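Local coordinates for flagellar regulatory protein C (Vibrio cholerae, PDB 4QHS) that probably couples ATP hydrolysis in its heptameric AAA+ domain to the activation of sigma-54-dependent transcription of flagellar genes, at residues K26-A31 and S55-N60; D32-T37 and N179-T184; G45-G50 and L115-E120; K104-Q109 and V138-S143; L226-P229 and R235-D238. One frame throughout, in Å; residues are numbered along the deposited sequence.

Interaction 1 of 5, residues K26-A31 and S55-N60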
# COMPACT_ATOMS: atom_id res chain seq x y z
N LYS A 26 -52.24 5.17 17.99
CA LYS A 26 -51.73 4.24 18.95
C LYS A 26 -50.27 4.53 19.27
O LYS A 26 -49.86 4.45 20.40
CB LYS A 26 -51.84 2.85 18.38
CG LYS A 26 -52.89 1.99 18.99
CD LYS A 26 -54.19 2.08 18.24
CE LYS A 26 -54.76 0.71 18.00
NZ LYS A 26 -53.91 -0.31 18.62
N LEU A 27 -49.51 4.88 18.27
CA LEU A 27 -48.14 5.24 18.46
C LEU A 27 -48.04 6.42 19.36
O LEU A 27 -47.28 6.41 20.28
CB LEU A 27 -47.54 5.63 17.13
CG LEU A 27 -46.53 4.74 16.46
CD1 LEU A 27 -45.63 4.15 17.46
CD2 LEU A 27 -47.26 3.69 15.75
N LEU A 28 -48.80 7.46 19.06
CA LEU A 28 -48.75 8.68 19.85
C LEU A 28 -49.13 8.46 21.31
O LEU A 28 -48.55 9.08 22.20
CB LEU A 28 -49.66 9.76 19.24
CG LEU A 28 -49.04 10.67 18.18
CD1 LEU A 28 -47.54 10.83 18.38
CD2 LEU A 28 -49.34 10.18 16.78
N ALA A 29 -50.09 7.57 21.57
CA ALA A 29 -50.42 7.20 22.95
C ALA A 29 -49.26 6.49 23.64
O ALA A 29 -49.05 6.66 24.84
CB ALA A 29 -51.64 6.33 22.98
N LEU A 30 -48.50 5.69 22.90
CA LEU A 30 -47.29 5.08 23.48
C LEU A 30 -46.27 6.18 23.76
O LEU A 30 -45.65 6.25 24.83
CB LEU A 30 -46.69 4.03 22.55
CG LEU A 30 -46.98 2.54 22.78
CD1 LEU A 30 -47.87 2.33 23.96
CD2 LEU A 30 -47.59 1.88 21.56
N ALA A 31 -46.12 7.06 22.79
CA ALA A 31 -45.22 8.18 22.93
C ALA A 31 -45.56 8.99 24.19
O ALA A 31 -44.67 9.27 25.00
CB ALA A 31 -45.27 9.05 21.69
N SER A 55 -40.41 13.01 17.68
CA SER A 55 -39.42 13.28 18.71
C SER A 55 -39.64 14.66 19.35
O SER A 55 -39.45 14.84 20.56
CB SER A 55 -38.02 13.18 18.10
OG SER A 55 -38.10 13.39 16.70
N ARG A 56 -40.03 15.63 18.53
CA ARG A 56 -40.27 16.95 19.06
C ARG A 56 -41.55 16.92 19.88
O ARG A 56 -41.69 17.63 20.88
CB ARG A 56 -40.35 17.98 17.92
CG ARG A 56 -40.07 19.42 18.35
CD ARG A 56 -39.60 20.28 17.18
NE ARG A 56 -38.39 19.75 16.56
CZ ARG A 56 -38.32 19.31 15.30
NH1 ARG A 56 -39.39 19.35 14.52
NH2 ARG A 56 -37.17 18.83 14.83
N TYR A 57 -42.48 16.07 19.47
CA TYR A 57 -43.71 15.85 20.21
C TYR A 57 -43.39 15.25 21.58
O TYR A 57 -43.98 15.62 22.59
CB TYR A 57 -44.63 14.92 19.43
CG TYR A 57 -45.87 14.49 20.17
CD1 TYR A 57 -45.83 13.44 21.08
CD2 TYR A 57 -47.08 15.11 19.93
CE1 TYR A 57 -46.97 13.04 21.75
CE2 TYR A 57 -48.23 14.71 20.59
CZ TYR A 57 -48.16 13.67 21.50
OH TYR A 57 -49.31 13.28 22.16
N ILE A 58 -42.45 14.32 21.60
CA ILE A 58 -42.09 13.69 22.85
C ILE A 58 -41.51 14.74 23.82
O ILE A 58 -41.89 14.79 24.99
CB ILE A 58 -41.10 12.54 22.62
CG1 ILE A 58 -41.86 11.35 22.03
CG2 ILE A 58 -40.42 12.16 23.93
CD1 ILE A 58 -41.00 10.18 21.65
N HIS A 59 -40.62 15.59 23.30
CA HIS A 59 -40.00 16.66 24.08
C HIS A 59 -41.05 17.54 24.74
O HIS A 59 -40.99 17.79 25.94
CB HIS A 59 -39.10 17.51 23.19
CG HIS A 59 -38.42 18.62 23.92
ND1 HIS A 59 -37.30 18.41 24.70
CD2 HIS A 59 -38.68 19.95 23.98
CE1 HIS A 59 -36.90 19.56 25.21
NE2 HIS A 59 -37.71 20.51 24.78
N ASN A 60 -42.02 17.98 23.94
CA ASN A 60 -43.04 18.90 24.42
C ASN A 60 -44.01 18.25 25.38
O ASN A 60 -44.66 18.95 26.16
CB ASN A 60 -43.80 19.52 23.24
CG ASN A 60 -42.89 20.31 22.31
OD1 ASN A 60 -41.96 20.99 22.75
ND2 ASN A 60 -43.15 20.21 21.01

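Interaction 2 of 5, residues D32-T37 and N179-T184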
# COMPACT_ATOMS: atom_id res chain seq x y z
N ASP A 32 -46.83 9.32 24.38
CA ASP A 32 -47.25 10.08 25.56
C ASP A 32 -46.79 9.40 26.85
O ASP A 32 -46.38 10.07 27.81
CB ASP A 32 -48.78 10.25 25.59
CG ASP A 32 -49.27 11.31 24.62
OD1 ASP A 32 -48.47 12.20 24.25
OD2 ASP A 32 -50.46 11.25 24.23
N LYS A 33 -46.84 8.09 26.86
CA LYS A 33 -46.34 7.35 27.99
C LYS A 33 -44.85 7.53 28.22
O LYS A 33 -44.49 7.89 29.30
CB LYS A 33 -46.68 5.88 27.88
CG LYS A 33 -47.89 5.48 28.65
CD LYS A 33 -48.37 4.12 28.29
CE LYS A 33 -49.48 3.65 29.18
NZ LYS A 33 -49.93 2.33 28.78
N VAL A 34 -44.00 7.28 27.24
CA VAL A 34 -42.55 7.46 27.46
C VAL A 34 -42.21 8.87 27.82
O VAL A 34 -41.33 9.12 28.65
CB VAL A 34 -41.62 7.17 26.24
CG1 VAL A 34 -40.64 6.06 26.56
CG2 VAL A 34 -42.38 7.01 24.96
N ALA A 35 -42.88 9.80 27.14
CA ALA A 35 -42.54 11.21 27.22
C ALA A 35 -42.53 11.65 28.68
O ALA A 35 -41.63 12.36 29.10
CB ALA A 35 -43.51 12.05 26.40
N LYS A 36 -43.47 11.16 29.44
CA LYS A 36 -43.55 11.50 30.82
C LYS A 36 -42.37 11.02 31.63
O LYS A 36 -42.15 11.48 32.71
CB LYS A 36 -44.86 11.00 31.40
CG LYS A 36 -46.03 11.86 31.02
CD LYS A 36 -47.13 11.08 30.37
CE LYS A 36 -48.47 11.26 31.08
NZ LYS A 36 -48.79 10.13 32.00
N THR A 37 -41.60 10.10 31.08
CA THR A 37 -40.41 9.61 31.75
C THR A 37 -39.11 10.15 31.17
O THR A 37 -39.12 10.97 30.30
CB THR A 37 -40.35 8.10 31.76
OG1 THR A 37 -39.79 7.63 30.54
CG2 THR A 37 -41.72 7.54 31.90
N ASN A 179 -32.74 0.79 23.31
CA ASN A 179 -33.98 0.16 22.92
C ASN A 179 -34.86 -0.35 24.07
O ASN A 179 -35.46 -1.38 23.97
CB ASN A 179 -33.72 -0.97 21.94
CG ASN A 179 -33.64 -0.49 20.52
OD1 ASN A 179 -34.62 -0.34 19.84
ND2 ASN A 179 -32.44 -0.23 20.08
N VAL A 180 -34.92 0.39 25.15
CA VAL A 180 -35.89 0.11 26.18
C VAL A 180 -37.30 0.21 25.61
O VAL A 180 -38.18 -0.59 25.96
CB VAL A 180 -35.75 1.07 27.37
CG1 VAL A 180 -36.85 0.82 28.37
CG2 VAL A 180 -34.42 0.86 28.04
N PHE A 181 -37.50 1.19 24.76
CA PHE A 181 -38.81 1.59 24.32
C PHE A 181 -38.89 2.00 22.86
O PHE A 181 -38.99 3.15 22.54
CB PHE A 181 -39.33 2.70 25.21
CG PHE A 181 -40.81 2.81 25.24
CD1 PHE A 181 -41.54 2.00 26.04
CD2 PHE A 181 -41.46 3.75 24.49
CE1 PHE A 181 -42.87 2.09 26.07
CE2 PHE A 181 -42.80 3.84 24.53
CZ PHE A 181 -43.51 3.02 25.32
N PRO A 182 -38.85 1.04 21.97
CA PRO A 182 -38.86 1.35 20.56
C PRO A 182 -40.24 1.62 20.04
O PRO A 182 -41.19 1.00 20.43
CB PRO A 182 -38.32 0.08 19.95
CG PRO A 182 -38.43 -0.88 20.93
CD PRO A 182 -38.25 -0.26 22.20
N LEU A 183 -40.33 2.58 19.15
CA LEU A 183 -41.55 2.91 18.49
C LEU A 183 -41.33 2.85 17.00
O LEU A 183 -40.53 3.56 16.46
CB LEU A 183 -42.01 4.29 18.90
CG LEU A 183 -42.27 4.47 20.38
CD1 LEU A 183 -42.64 5.83 20.68
CD2 LEU A 183 -43.36 3.57 20.77
N THR A 184 -42.06 1.98 16.35
CA THR A 184 -41.90 1.80 14.95
C THR A 184 -42.94 2.57 14.16
O THR A 184 -44.09 2.24 14.13
CB THR A 184 -41.90 0.33 14.58
OG1 THR A 184 -40.83 -0.33 15.24
CG2 THR A 184 -41.71 0.18 13.11

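Interaction 3 of 5, residues G45-G50 and L115-E120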
# COMPACT_ATOMS: atom_id res chain seq x y z
N GLY A 45 -38.36 2.96 11.64
CA GLY A 45 -39.20 3.25 10.49
C GLY A 45 -38.36 3.83 9.37
O GLY A 45 -37.20 4.18 9.56
N PRO A 46 -38.95 3.95 8.17
CA PRO A 46 -38.14 4.48 7.08
C PRO A 46 -37.74 5.94 7.30
O PRO A 46 -38.38 6.65 8.07
CB PRO A 46 -39.05 4.33 5.85
CG PRO A 46 -40.46 4.20 6.42
CD PRO A 46 -40.28 3.49 7.73
N SER A 47 -36.66 6.37 6.66
CA SER A 47 -36.29 7.77 6.70
C SER A 47 -37.34 8.55 5.92
O SER A 47 -38.07 7.97 5.10
CB SER A 47 -34.90 8.01 6.09
OG SER A 47 -33.89 7.32 6.79
N GLY A 48 -37.42 9.85 6.18
CA GLY A 48 -38.34 10.72 5.48
C GLY A 48 -39.77 10.24 5.59
O GLY A 48 -40.52 10.29 4.62
N SER A 49 -40.12 9.75 6.77
CA SER A 49 -41.47 9.28 7.06
C SER A 49 -42.06 10.07 8.21
O SER A 49 -42.88 9.56 8.95
CB SER A 49 -41.46 7.78 7.38
OG SER A 49 -40.86 7.52 8.65
N GLY A 50 -41.61 11.32 8.37
CA GLY A 50 -42.14 12.20 9.40
C GLY A 50 -41.67 11.99 10.83
O GLY A 50 -42.27 12.52 11.76
N LEU A 115 -30.67 12.01 18.34
CA LEU A 115 -29.62 11.48 17.53
C LEU A 115 -30.22 10.75 16.36
O LEU A 115 -30.53 9.60 16.44
CB LEU A 115 -28.75 10.55 18.33
CG LEU A 115 -28.22 11.11 19.62
CD1 LEU A 115 -27.73 10.00 20.40
CD2 LEU A 115 -27.13 12.06 19.35
N ASP A 116 -30.38 11.46 15.26
CA ASP A 116 -31.04 10.98 14.09
C ASP A 116 -30.13 10.08 13.32
O ASP A 116 -28.99 10.39 13.14
CB ASP A 116 -31.42 12.16 13.24
CG ASP A 116 -32.81 12.12 12.77
OD1 ASP A 116 -33.37 11.04 12.60
OD2 ASP A 116 -33.36 13.19 12.52
N GLU A 117 -30.64 8.96 12.89
CA GLU A 117 -29.89 8.02 12.09
C GLU A 117 -28.62 7.53 12.78
O GLU A 117 -27.54 7.70 12.29
CB GLU A 117 -29.60 8.62 10.73
CG GLU A 117 -30.80 8.79 9.86
CD GLU A 117 -31.56 7.50 9.71
OE1 GLU A 117 -32.78 7.49 9.88
OE2 GLU A 117 -30.92 6.48 9.44
N ILE A 118 -28.78 6.91 13.92
CA ILE A 118 -27.69 6.56 14.77
C ILE A 118 -26.95 5.34 14.29
O ILE A 118 -25.86 5.10 14.70
CB ILE A 118 -28.17 6.32 16.17
CG1 ILE A 118 -27.05 6.49 17.17
CG2 ILE A 118 -28.72 4.98 16.28
CD1 ILE A 118 -27.51 6.70 18.53
N SER A 119 -27.55 4.56 13.44
CA SER A 119 -26.88 3.38 12.98
C SER A 119 -25.64 3.70 12.17
O SER A 119 -24.98 2.82 11.74
CB SER A 119 -27.83 2.51 12.17
OG SER A 119 -28.16 3.12 10.97
N GLU A 120 -25.34 4.96 11.98
CA GLU A 120 -24.22 5.33 11.12
C GLU A 120 -22.99 5.69 11.93
O GLU A 120 -21.95 6.03 11.38
CB GLU A 120 -24.63 6.48 10.19
CG GLU A 120 -25.79 6.13 9.26
CD GLU A 120 -25.67 4.73 8.62
OE1 GLU A 120 -24.55 4.34 8.20
OE2 GLU A 120 -26.69 4.02 8.54

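Interaction 4 of 5, residues K104-Q109 and V138-S143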
# COMPACT_ATOMS: atom_id res chain seq x y z
N LYS A 104 -22.87 18.90 21.25
CA LYS A 104 -24.31 18.87 21.26
C LYS A 104 -24.86 18.41 22.58
O LYS A 104 -25.88 18.87 22.98
CB LYS A 104 -24.83 17.96 20.18
CG LYS A 104 -24.50 18.40 18.81
CD LYS A 104 -25.19 19.64 18.44
CE LYS A 104 -25.90 19.42 17.16
NZ LYS A 104 -25.83 20.58 16.27
N PHE A 105 -24.16 17.55 23.27
CA PHE A 105 -24.61 17.14 24.56
C PHE A 105 -24.59 18.28 25.53
O PHE A 105 -25.43 18.38 26.36
CB PHE A 105 -23.79 15.96 25.08
CG PHE A 105 -24.12 14.67 24.43
CD1 PHE A 105 -25.29 14.04 24.71
CD2 PHE A 105 -23.27 14.10 23.55
CE1 PHE A 105 -25.57 12.88 24.12
CE2 PHE A 105 -23.58 12.95 22.97
CZ PHE A 105 -24.72 12.34 23.25
N GLU A 106 -23.60 19.14 25.42
CA GLU A 106 -23.51 20.34 26.26
C GLU A 106 -24.66 21.30 26.00
O GLU A 106 -25.27 21.82 26.93
CB GLU A 106 -22.19 21.08 26.04
CG GLU A 106 -20.94 20.40 26.55
CD GLU A 106 -19.68 21.19 26.18
OE1 GLU A 106 -18.85 20.66 25.40
OE2 GLU A 106 -19.54 22.35 26.64
N GLN A 107 -24.99 21.50 24.74
CA GLN A 107 -26.04 22.40 24.39
C GLN A 107 -27.40 21.92 24.80
O GLN A 107 -28.30 22.70 24.87
CB GLN A 107 -26.06 22.64 22.91
CG GLN A 107 -24.88 23.33 22.38
CD GLN A 107 -24.76 23.15 20.92
OE1 GLN A 107 -25.61 23.57 20.17
NE2 GLN A 107 -23.71 22.51 20.50
N ALA A 108 -27.53 20.64 25.05
CA ALA A 108 -28.82 20.00 25.32
C ALA A 108 -29.04 19.88 26.81
O ALA A 108 -30.02 19.28 27.25
CB ALA A 108 -28.89 18.62 24.67
N GLN A 109 -28.10 20.44 27.56
CA GLN A 109 -28.11 20.37 29.01
C GLN A 109 -29.47 20.78 29.55
O GLN A 109 -30.00 21.84 29.19
CB GLN A 109 -27.00 21.27 29.59
CG GLN A 109 -26.68 21.02 31.06
CD GLN A 109 -26.03 19.67 31.30
OE1 GLN A 109 -26.70 18.63 31.29
NE2 GLN A 109 -24.72 19.67 31.50
N VAL A 138 -19.70 13.77 29.86
CA VAL A 138 -19.07 13.85 28.57
C VAL A 138 -17.74 14.57 28.65
O VAL A 138 -17.49 15.29 29.56
CB VAL A 138 -19.98 14.50 27.54
CG1 VAL A 138 -20.32 15.88 27.94
CG2 VAL A 138 -19.33 14.50 26.23
N GLU A 139 -16.90 14.31 27.68
CA GLU A 139 -15.60 14.91 27.61
C GLU A 139 -15.41 15.41 26.23
O GLU A 139 -15.78 14.76 25.31
CB GLU A 139 -14.55 13.86 27.83
CG GLU A 139 -13.91 13.93 29.13
CD GLU A 139 -13.81 12.59 29.76
OE1 GLU A 139 -14.78 11.83 29.69
OE2 GLU A 139 -12.74 12.30 30.33
N ARG A 140 -14.80 16.56 26.09
CA ARG A 140 -14.55 17.10 24.78
C ARG A 140 -13.34 16.43 24.20
O ARG A 140 -12.50 15.96 24.92
CB ARG A 140 -14.31 18.59 24.88
CG ARG A 140 -15.55 19.43 24.97
CD ARG A 140 -15.18 20.83 25.26
NE ARG A 140 -16.31 21.69 25.46
CZ ARG A 140 -16.22 23.00 25.62
NH1 ARG A 140 -15.05 23.57 25.59
NH2 ARG A 140 -17.28 23.72 25.80
N LEU A 141 -13.25 16.40 22.87
CA LEU A 141 -12.06 15.86 22.22
C LEU A 141 -10.84 16.66 22.65
O LEU A 141 -10.87 17.90 22.68
CB LEU A 141 -12.20 15.89 20.69
CG LEU A 141 -13.22 14.99 19.99
CD1 LEU A 141 -13.08 15.12 18.48
CD2 LEU A 141 -13.06 13.54 20.39
N GLY A 142 -9.77 15.95 23.00
CA GLY A 142 -8.52 16.57 23.39
C GLY A 142 -8.59 17.21 24.76
O GLY A 142 -7.90 18.20 25.02
N SER A 143 -9.42 16.66 25.62
CA SER A 143 -9.53 17.13 27.01
C SER A 143 -9.78 15.96 27.94
O SER A 143 -10.33 14.94 27.53
CB SER A 143 -10.66 18.15 27.15
OG SER A 143 -11.10 18.26 28.50

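Interaction 5 of 5, residues L226-P229 and R235-D238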
# COMPACT_ATOMS: atom_id res chain seq x y z
N LEU A 226 -54.27 8.62 -2.61
CA LEU A 226 -54.45 7.52 -1.69
C LEU A 226 -54.04 6.19 -2.25
O LEU A 226 -53.70 5.32 -1.53
CB LEU A 226 -55.88 7.43 -1.24
CG LEU A 226 -56.35 8.54 -0.33
CD1 LEU A 226 -57.74 8.30 0.06
CD2 LEU A 226 -55.50 8.59 0.88
N ASN A 227 -54.09 6.05 -3.55
CA ASN A 227 -53.87 4.76 -4.15
C ASN A 227 -52.47 4.57 -4.68
O ASN A 227 -52.24 3.75 -5.52
CB ASN A 227 -54.85 4.53 -5.30
CG ASN A 227 -56.19 3.95 -4.83
OD1 ASN A 227 -56.34 2.74 -4.70
ND2 ASN A 227 -57.15 4.81 -4.61
N TYR A 228 -51.53 5.36 -4.20
CA TYR A 228 -50.19 5.24 -4.67
C TYR A 228 -49.42 4.68 -3.52
O TYR A 228 -49.61 5.11 -2.41
CB TYR A 228 -49.67 6.60 -5.04
CG TYR A 228 -48.24 6.64 -5.46
CD1 TYR A 228 -47.81 5.94 -6.54
CD2 TYR A 228 -47.32 7.38 -4.77
CE1 TYR A 228 -46.52 5.97 -6.92
CE2 TYR A 228 -46.03 7.42 -5.15
CZ TYR A 228 -45.63 6.71 -6.23
OH TYR A 228 -44.34 6.73 -6.62
N PRO A 229 -48.56 3.71 -3.78
CA PRO A 229 -47.86 3.02 -2.70
C PRO A 229 -46.81 3.82 -1.95
O PRO A 229 -46.32 3.36 -0.95
CB PRO A 229 -47.24 1.83 -3.40
CG PRO A 229 -47.27 2.14 -4.76
CD PRO A 229 -48.39 3.02 -5.04
N ARG A 235 -41.39 12.20 2.16
CA ARG A 235 -40.59 13.08 1.35
C ARG A 235 -41.06 13.11 -0.06
O ARG A 235 -40.95 14.10 -0.71
CB ARG A 235 -39.13 12.65 1.37
CG ARG A 235 -38.44 12.93 2.65
CD ARG A 235 -36.99 13.08 2.45
NE ARG A 235 -36.36 11.80 2.25
CZ ARG A 235 -35.43 11.30 3.03
NH1 ARG A 235 -35.02 11.96 4.09
NH2 ARG A 235 -34.91 10.14 2.76
N GLU A 236 -41.58 11.99 -0.51
CA GLU A 236 -42.09 11.89 -1.85
C GLU A 236 -43.37 12.67 -1.89
O GLU A 236 -43.63 13.35 -2.83
CB GLU A 236 -42.33 10.44 -2.24
CG GLU A 236 -42.79 10.26 -3.64
CD GLU A 236 -42.87 8.81 -4.06
OE1 GLU A 236 -43.00 7.93 -3.24
OE2 GLU A 236 -42.82 8.54 -5.25
N LEU A 237 -44.15 12.59 -0.84
CA LEU A 237 -45.44 13.25 -0.81
C LEU A 237 -45.22 14.73 -0.82
O LEU A 237 -45.89 15.44 -1.52
CB LEU A 237 -46.24 12.83 0.41
CG LEU A 237 -47.54 13.56 0.66
CD1 LEU A 237 -48.48 13.29 -0.46
CD2 LEU A 237 -48.16 13.10 1.92
N ASP A 238 -44.25 15.17 -0.05
CA ASP A 238 -43.93 16.56 -0.02
C ASP A 238 -43.61 17.01 -1.41
O ASP A 238 -44.07 18.03 -1.83
CB ASP A 238 -42.76 16.81 0.90
CG ASP A 238 -42.91 18.08 1.67
OD1 ASP A 238 -43.08 19.13 1.06
OD2 ASP A 238 -42.85 18.04 2.90

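Interaction 1 of 5, residues K26-A31 and S55-N60
Helix 23-35 packs on helix 51-61, the helix that follows the P-loop, where L28 and A31 meet Y57 and I58. The short axes of the two segments come within 10.6 Å of each other. Their N-to-C directions differ by 41°. No hydrogen bond crosses between them; the contact is apolar and buries 180 Å² in all.

L28 lies over one face of the Y57 ring. Its CD1 sits 4.1 Å from the ring centroid and only 12° off the normal, a CH-pi contact on the middle of the ring. Y57 CG is anti to the backbone N (chi1 173°), which sends the ring across to helix 23-35. Its hydroxyl reaches past the contact to a hydrogen bond with D32, so the phenol is held at its polar end as well as on its face.

This pair of helices belongs to the alpha/beta core of the AAA+ fold. The strands lie behind I58, whose side chain also touches V41 and L154 of the central parallel sheet. A31 is the small residue at the closest backbone approach, its CA 6.3 Å from I58 CA. A31 CB rests 4.1 Å from I58 CG1 and approaches Y57 CE1 obliquely at 4.3 Å. L28 is further backed by V19 and W185.

Interaction 2 of 5, residues D32-T37 and N179-T184
The apolar contact is made by V34 on the ring of F181, with L183 beside it. The two side chains come from opposite directions. Both methyls of V34 press on the same side of the ring: CG1 is 3.2 Å from F181 CD2, and CG2 is 3.2 Å from F181 CE2. The approach is oblique to the ring. V34 has an eclipsed first torsion (chi1 -120°). With such short contacts, the fit is strained or the valine is imperfectly placed. L183 CD1 touches more loosely, 4.4 Å from V34 CG2. I246 of a neighbouring subunit packs against both V34 and F181.

The polar bonds lie within 32-37, where helix 23-35 gives way to a turn. T37 OG1 bonds to V34 O at 2.9 Å, in the carbonyl plane and on a lone pair. T37 N bonds to the same oxygen, and R152 NH2 adds another bond. V34 O thus has three donors.

Backbone bonds pair L183 with M42 and L44, which places strand 182-184 next to 41-44, outermost in the sheet of this chain. Its packing under helix 23-35 fits the 2-3-4-1-5 parallel sheet typical of AAA+ ATPases.

Interaction 3 of 5, residues G45-G50 and L115-E120
The carboxylate of E117 is met over one face by S47, whose OG lies well out of the carboxylate plane and nearer to OE1 than to OE2. A second flat group, the carboxylate of E120, is also met from above its plane, by S119 OG. The first of these contacts joins the two nucleotide motifs of the AAA+ ATPase. Segment 45-50 is most of the P-loop (Walker A), which runs on into K51. D116 and E117 are the acidic pair that ends Walker B, on and just after strand 112-116.

The link is slight. S47 OG donates a weak hydrogen bond to E117 OE1 at 3.3 Å. The chain of E117 bends at chi2 (-54°), which turns its carboxylate toward the P-loop. S47 OG has a firmer partner in N158 ND2, and N158 also touches E117.

Walker B itself is fixed from the next strand: T156 OG1 bonds to both D116 OD1 and E117 N. E117 also packs on N73, probably the asparagine of the glutamate switch known in relatives, where the Walker B glutamate helps ATP hydrolysis.

The structure is free of nucleotide. The P-loop braces itself within its own turn. S49 OG bonds to P46 O at 2.7 Å, with the donor tilted 29° from the carbonyl plane.

Interaction 4 of 5, residues K104-Q109 and V138-S143
E106 and R140 form a side-on salt bridge in which each carboxylate oxygen takes one nitrogen. R140 NE donates to E106 OE1 at 2.7 Å with an almost straight N-H...O angle of 174°. R140 NH2 donates to E106 OE2 at 2.8 Å, more bent at 153°. Both oxygens are met on the syn side. The two flat groups are nearly coplanar, and E106 comes to the edge of the guanidinium.

The two chains cross at about a right angle. R140 CG is anti to the carbonyl carbon (chi1 -81°), and the chain runs extended from there to NE. E106 is extended beyond CG.

Each end has a further partner: E106 OE1 also accepts from G103 N, just before the short helix 104-107, and R140 NH1 makes a salt bridge to E90. The guanidinium thus ties E106, on the short helix after strand 101-102, to E90, just after strand 88-89. Between these two strands runs the loop with the GAFTGA sequence, which in this family contacts sigma-54. R140 itself follows strand 137-139, in the hairpin that probably carries the second insertion loop of these activators.

R140 also opens a type II turn that ends at S143, with G142 at its third position. S143 N returns a weak bond to R140 O at 3.2 Å.

Interaction 5 of 5, residues L226-P229 and R235-D238
Y228 and E236 reach toward each other from opposite directions across the start of helix 233-247 in the lid domain. E236 belongs to the GNVREL sequence of sigma-54 activators, the sensor II region. Y228 lies in the turn after helix 219-226.

Both residues hold CG anti to the backbone N (chi1 176° in Y228). E236 stays extended beyond CG, which carries its carboxylate to the edge of the phenol. The ring and carboxylate planes stand 73° apart. The carboxylate therefore does not stack on the ring. It takes the hydroxyl instead.

Each carboxylate oxygen has its own donor. OE1 accepts from G232 N just before the helix, which holds the glutamate against the start of its own helix. OE2 takes the tyrosine. The ring of Y228 is further placed by an edge-to-face contact with W230. The preceding arginine, R235, turns to another chain and makes a salt bridge to E172 of a neighbouring subunit.

The tyrosine is the donor in the bond across the contact: Y228 OH lies 2.7 Å from E236 OE2, on its syn side and 32° out of the carboxylate plane.

Interactions 1 to 4 lie in the sigma-54 interaction domain; interaction 5 lies in the lid. Interactions 1 and 2 share helix 23-35, their centres 8 Å apart, and touch through Y57 and D32. Interactions 2 and 3 reach the same parallel sheet, with centres 16 Å apart. Interaction 3 is nested in the chain loop closed by interaction 2, as is interaction 4, near the base of the probable sigma-54-contacting loop. Interaction 5 follows last in sequence. Its R235 N is probably bonded to G48 O of interaction 3, so the lid meets the P-loop. The centres of interactions 4 and 5 are 40 Å apart, on opposite sides of the chain's centre.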